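Long-range contact in alcohol oxidase (Myceliophthora thermophila, PDB 6F74), which is a glycosylated, probably secreted VAO-type flavoprotein that binds FAD and probably oxidises an alcohol with oxygen: residues A[48-60]-A[127-141]. Sequence-based numbering, arbitrary orientation.
Sequences FDKTLGKGKLIKT and YYAVNASTREDITLT. With NAG (2-acetamido-2-deoxy-beta-D-glucopyranose), chain J.
I58 and A129 form the antiparallel hydrogen-bonded pair that joins strand 57-59, outermost in a four-stranded mixed sheet, to strand 128-131, which pairs in turn with 171-174. I58 N gives to A129 O at 2.7 Å, and A129 N returns a bond to I58 O. N131 N to K56 O and T60 N to Y127 O extend the pairing; the T60 donor stands above the Y127 carbonyl plane.

K56 has the length to span from its turn to D137; a bend at the last torsion (chi4 -96°) brings NZ to 2.9 Å from D137 OD2 on the syn lone pair. S133 N takes the anti lone pair at 2.8 Å. T134 is the N-cap: its OG1 accepts D137 N and OD2 accepts T134 N, together a capping box. Near the C-terminal end of strand 57-59, K59 NZ lies 4.1 Å from the Y127 ring centroid, an off-centre cation-pi contact.

F48 and L52 of helix 42-52 pack against V130 and against L140 of helix 135-147, the helices roughly antiparallel (154°). Branched V130 offers CG2 to F48 CE2 (3.9 Å) and both methyls to L52 CD1, which lies over one F48 face. The L52 and L140 side chains pass in opposite directions, CD2 to CD1 4.0 Å. F144 stacks on F48.

N131 ND2 carries the N-linked NAG. Three donors on OD2 probably keep D137 ionised: S133 N and T134 N set the carboxylate at the helix start, and K56 ties the edge strand's beginning to it.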
# COMPACT_ATOMS: atom_id res chain seq x y z
N PHE A 48 13.30 -20.35 23.87
CA PHE A 48 12.77 -19.03 23.49
C PHE A 48 11.23 -19.07 23.45
O PHE A 48 10.55 -18.13 23.93
CB PHE A 48 13.43 -18.59 22.16
CG PHE A 48 12.92 -17.28 21.60
CD1 PHE A 48 12.74 -16.16 22.39
CD2 PHE A 48 12.60 -17.18 20.23
CE1 PHE A 48 12.26 -14.96 21.85
CE2 PHE A 48 12.14 -15.99 19.69
CZ PHE A 48 11.95 -14.87 20.51
N ASP A 49 10.67 -20.17 22.95
CA ASP A 49 9.20 -20.38 22.99
C ASP A 49 8.68 -20.30 24.43
O ASP A 49 7.68 -19.66 24.67
CB ASP A 49 8.80 -21.71 22.33
CG ASP A 49 7.29 -21.89 22.19
OD1 ASP A 49 6.57 -20.96 21.80
OD2 ASP A 49 6.80 -23.02 22.45
N LYS A 50 9.38 -20.95 25.34
CA LYS A 50 9.01 -21.00 26.77
C LYS A 50 9.14 -19.69 27.53
O LYS A 50 8.35 -19.43 28.42
CB LYS A 50 9.84 -22.04 27.50
CG LYS A 50 9.40 -23.47 27.15
CD LYS A 50 10.03 -24.54 28.06
CE LYS A 50 10.28 -25.87 27.31
NZ LYS A 50 10.60 -26.99 28.24
N THR A 51 10.17 -18.91 27.22
CA THR A 51 10.31 -17.54 27.72
C THR A 51 9.16 -16.66 27.27
O THR A 51 8.60 -15.87 28.05
CB THR A 51 11.65 -16.94 27.23
OG1 THR A 51 12.70 -17.86 27.50
CG2 THR A 51 11.98 -15.64 27.90
N LEU A 52 8.78 -16.78 25.99
CA LEU A 52 7.66 -16.01 25.44
C LEU A 52 6.34 -16.40 26.08
O LEU A 52 5.52 -15.55 26.39
CB LEU A 52 7.53 -16.22 23.93
CG LEU A 52 8.63 -15.58 23.08
CD1 LEU A 52 8.66 -16.24 21.69
CD2 LEU A 52 8.42 -14.07 22.99
N GLY A 53 6.16 -17.70 26.28
CA GLY A 53 4.86 -18.27 26.60
C GLY A 53 4.64 -19.26 25.48
O GLY A 53 4.50 -18.87 24.32
N LYS A 54 4.68 -20.53 25.83
CA LYS A 54 4.49 -21.63 24.89
C LYS A 54 3.36 -21.37 23.92
O LYS A 54 2.30 -20.90 24.34
CB LYS A 54 4.22 -22.91 25.71
CG LYS A 54 4.59 -24.20 25.01
CD LYS A 54 5.07 -25.22 26.10
CE LYS A 54 5.57 -26.50 25.49
NZ LYS A 54 4.55 -27.06 24.56
N GLY A 55 3.61 -21.60 22.62
CA GLY A 55 2.63 -21.32 21.54
C GLY A 55 2.86 -20.03 20.76
O GLY A 55 2.44 -19.94 19.61
N LYS A 56 3.54 -19.05 21.35
CA LYS A 56 3.80 -17.77 20.65
C LYS A 56 4.81 -17.88 19.51
O LYS A 56 4.71 -17.15 18.55
CB LYS A 56 4.21 -16.69 21.65
CG LYS A 56 3.06 -16.26 22.55
CD LYS A 56 3.56 -15.32 23.64
CE LYS A 56 2.49 -15.01 24.69
NZ LYS A 56 1.84 -13.76 24.37
N LEU A 57 5.78 -18.78 19.62
CA LEU A 57 6.76 -18.98 18.55
C LEU A 57 6.18 -19.98 17.55
O LEU A 57 5.90 -21.10 17.90
CB LEU A 57 8.09 -19.51 19.10
CG LEU A 57 9.21 -19.79 18.07
CD1 LEU A 57 9.70 -18.52 17.41
CD2 LEU A 57 10.33 -20.61 18.69
N ILE A 58 6.03 -19.56 16.31
CA ILE A 58 5.47 -20.42 15.27
C ILE A 58 6.57 -20.71 14.26
O ILE A 58 7.20 -19.79 13.75
CB ILE A 58 4.29 -19.74 14.60
CG1 ILE A 58 3.16 -19.53 15.62
CG2 ILE A 58 3.80 -20.55 13.40
CD1 ILE A 58 2.10 -18.51 15.18
N LYS A 59 6.81 -21.99 13.99
CA LYS A 59 7.64 -22.40 12.87
C LYS A 59 6.76 -22.28 11.66
O LYS A 59 5.70 -22.90 11.60
CB LYS A 59 8.14 -23.82 13.01
CG LYS A 59 9.03 -24.22 11.83
CD LYS A 59 9.53 -25.65 11.95
CE LYS A 59 10.67 -25.93 10.99
NZ LYS A 59 10.46 -25.32 9.65
N THR A 60 7.16 -21.45 10.70
CA THR A 60 6.26 -21.13 9.63
C THR A 60 6.19 -22.30 8.67
O THR A 60 7.11 -23.16 8.62
CB THR A 60 6.65 -19.83 8.91
OG1 THR A 60 7.90 -19.97 8.23
CG2 THR A 60 6.68 -18.66 9.93
N TYR A 127 11.07 -17.75 8.31
CA TYR A 127 11.16 -19.15 8.74
C TYR A 127 10.53 -19.37 10.13
O TYR A 127 9.96 -20.43 10.41
CB TYR A 127 12.63 -19.55 8.69
CG TYR A 127 12.95 -21.02 8.86
CD1 TYR A 127 12.94 -21.91 7.78
CD2 TYR A 127 13.33 -21.51 10.10
CE1 TYR A 127 13.27 -23.23 7.93
CE2 TYR A 127 13.63 -22.85 10.28
CZ TYR A 127 13.63 -23.70 9.19
OH TYR A 127 13.95 -25.01 9.44
N TYR A 128 10.63 -18.38 11.00
CA TYR A 128 9.90 -18.38 12.27
C TYR A 128 9.14 -17.09 12.40
O TYR A 128 9.57 -16.07 11.87
CB TYR A 128 10.85 -18.50 13.48
CG TYR A 128 11.36 -19.89 13.78
CD1 TYR A 128 10.56 -20.81 14.45
CD2 TYR A 128 12.63 -20.27 13.43
CE1 TYR A 128 11.04 -22.08 14.77
CE2 TYR A 128 13.13 -21.52 13.73
CZ TYR A 128 12.33 -22.44 14.39
OH TYR A 128 12.83 -23.70 14.66
N ALA A 129 8.03 -17.13 13.11
CA ALA A 129 7.32 -15.92 13.52
C ALA A 129 7.01 -15.98 15.00
O ALA A 129 6.74 -17.05 15.53
CB ALA A 129 6.03 -15.77 12.73
N VAL A 130 7.05 -14.83 15.67
CA VAL A 130 6.54 -14.69 17.04
C VAL A 130 5.19 -13.99 16.96
O VAL A 130 5.09 -12.86 16.47
CB VAL A 130 7.53 -13.90 17.90
CG1 VAL A 130 6.93 -13.59 19.27
CG2 VAL A 130 8.83 -14.67 18.05
N ASN A 131 4.14 -14.68 17.41
CA ASN A 131 2.81 -14.11 17.51
C ASN A 131 2.80 -13.18 18.74
O ASN A 131 2.43 -13.60 19.84
CB ASN A 131 1.75 -15.24 17.62
CG ASN A 131 0.36 -14.71 17.86
OD1 ASN A 131 0.10 -13.54 17.66
ND2 ASN A 131 -0.55 -15.60 18.29
N ALA A 132 3.27 -11.95 18.53
CA ALA A 132 3.52 -11.01 19.62
C ALA A 132 2.25 -10.27 19.98
O ALA A 132 1.65 -9.64 19.11
CB ALA A 132 4.59 -10.01 19.22
N SER A 133 1.83 -10.37 21.23
CA SER A 133 0.64 -9.65 21.75
C SER A 133 0.90 -8.72 22.94
O SER A 133 -0.01 -8.06 23.39
CB SER A 133 -0.49 -10.66 22.10
OG SER A 133 -0.02 -11.62 23.02
N THR A 134 2.14 -8.64 23.43
CA THR A 134 2.52 -7.73 24.51
C THR A 134 3.82 -7.05 24.11
O THR A 134 4.52 -7.52 23.23
CB THR A 134 2.78 -8.48 25.82
OG1 THR A 134 3.95 -9.32 25.71
CG2 THR A 134 1.56 -9.30 26.25
N ARG A 135 4.14 -5.96 24.78
CA ARG A 135 5.45 -5.31 24.63
C ARG A 135 6.62 -6.24 25.01
O ARG A 135 7.70 -6.10 24.46
CB ARG A 135 5.54 -4.05 25.49
CG ARG A 135 4.69 -2.92 24.98
CD ARG A 135 4.83 -1.67 25.85
NE ARG A 135 4.09 -0.56 25.24
CZ ARG A 135 4.26 0.74 25.47
NH1 ARG A 135 5.15 1.17 26.36
NH2 ARG A 135 3.52 1.62 24.81
N GLU A 136 6.38 -7.16 25.94
CA GLU A 136 7.41 -8.06 26.41
C GLU A 136 7.76 -9.01 25.25
O GLU A 136 8.91 -9.22 24.94
CB GLU A 136 6.98 -8.82 27.66
CG GLU A 136 6.87 -7.95 28.94
CD GLU A 136 5.74 -6.93 28.87
OE1 GLU A 136 4.65 -7.21 28.38
OE2 GLU A 136 5.94 -5.78 29.28
N ASP A 137 6.73 -9.56 24.60
CA ASP A 137 6.91 -10.37 23.38
C ASP A 137 7.81 -9.67 22.37
O ASP A 137 8.73 -10.27 21.83
CB ASP A 137 5.58 -10.65 22.69
CG ASP A 137 4.65 -11.54 23.51
OD1 ASP A 137 5.11 -12.20 24.44
OD2 ASP A 137 3.44 -11.59 23.19
N ILE A 138 7.54 -8.39 22.16
CA ILE A 138 8.22 -7.61 21.14
C ILE A 138 9.67 -7.39 21.57
O ILE A 138 10.60 -7.55 20.75
CB ILE A 138 7.57 -6.24 20.91
CG1 ILE A 138 6.12 -6.38 20.44
CG2 ILE A 138 8.36 -5.41 19.89
CD1 ILE A 138 5.43 -5.06 20.23
N THR A 139 9.86 -6.98 22.83
CA THR A 139 11.20 -6.78 23.38
C THR A 139 12.04 -8.07 23.24
O THR A 139 13.19 -8.02 22.80
CB THR A 139 11.15 -6.34 24.86
OG1 THR A 139 10.60 -5.02 24.96
CG2 THR A 139 12.54 -6.32 25.52
N LEU A 140 11.45 -9.21 23.61
CA LEU A 140 12.17 -10.48 23.57
C LEU A 140 12.52 -10.92 22.12
O LEU A 140 13.59 -11.51 21.88
CB LEU A 140 11.37 -11.60 24.26
CG LEU A 140 11.21 -11.53 25.79
CD1 LEU A 140 10.01 -12.35 26.25
CD2 LEU A 140 12.49 -11.99 26.49
N THR A 141 11.64 -10.61 21.18
CA THR A 141 11.85 -10.96 19.79
C THR A 141 12.96 -10.11 19.21
O THR A 141 13.91 -10.65 18.63
CB THR A 141 10.56 -10.84 18.98
OG1 THR A 141 9.57 -11.61 19.62
CG2 THR A 141 10.74 -11.33 17.52
C1 NAG J . -1.93 -15.37 18.61
C2 NAG J . -2.82 -16.57 18.37
C3 NAG J . -4.26 -16.18 18.68
C4 NAG J . -4.40 -15.83 20.16
C5 NAG J . -3.46 -14.68 20.43
C6 NAG J . -3.44 -14.41 21.94
C7 NAG J . -2.08 -18.02 16.52
C8 NAG J . -2.19 -18.24 15.03
N2 NAG J . -2.77 -16.97 16.97
O3 NAG J . -5.15 -17.23 18.30
O4 NAG J . -5.78 -15.49 20.47
O5 NAG J . -2.10 -14.95 19.98
O6 NAG J . -2.46 -13.41 22.23
O7 NAG J . -1.41 -18.74 17.23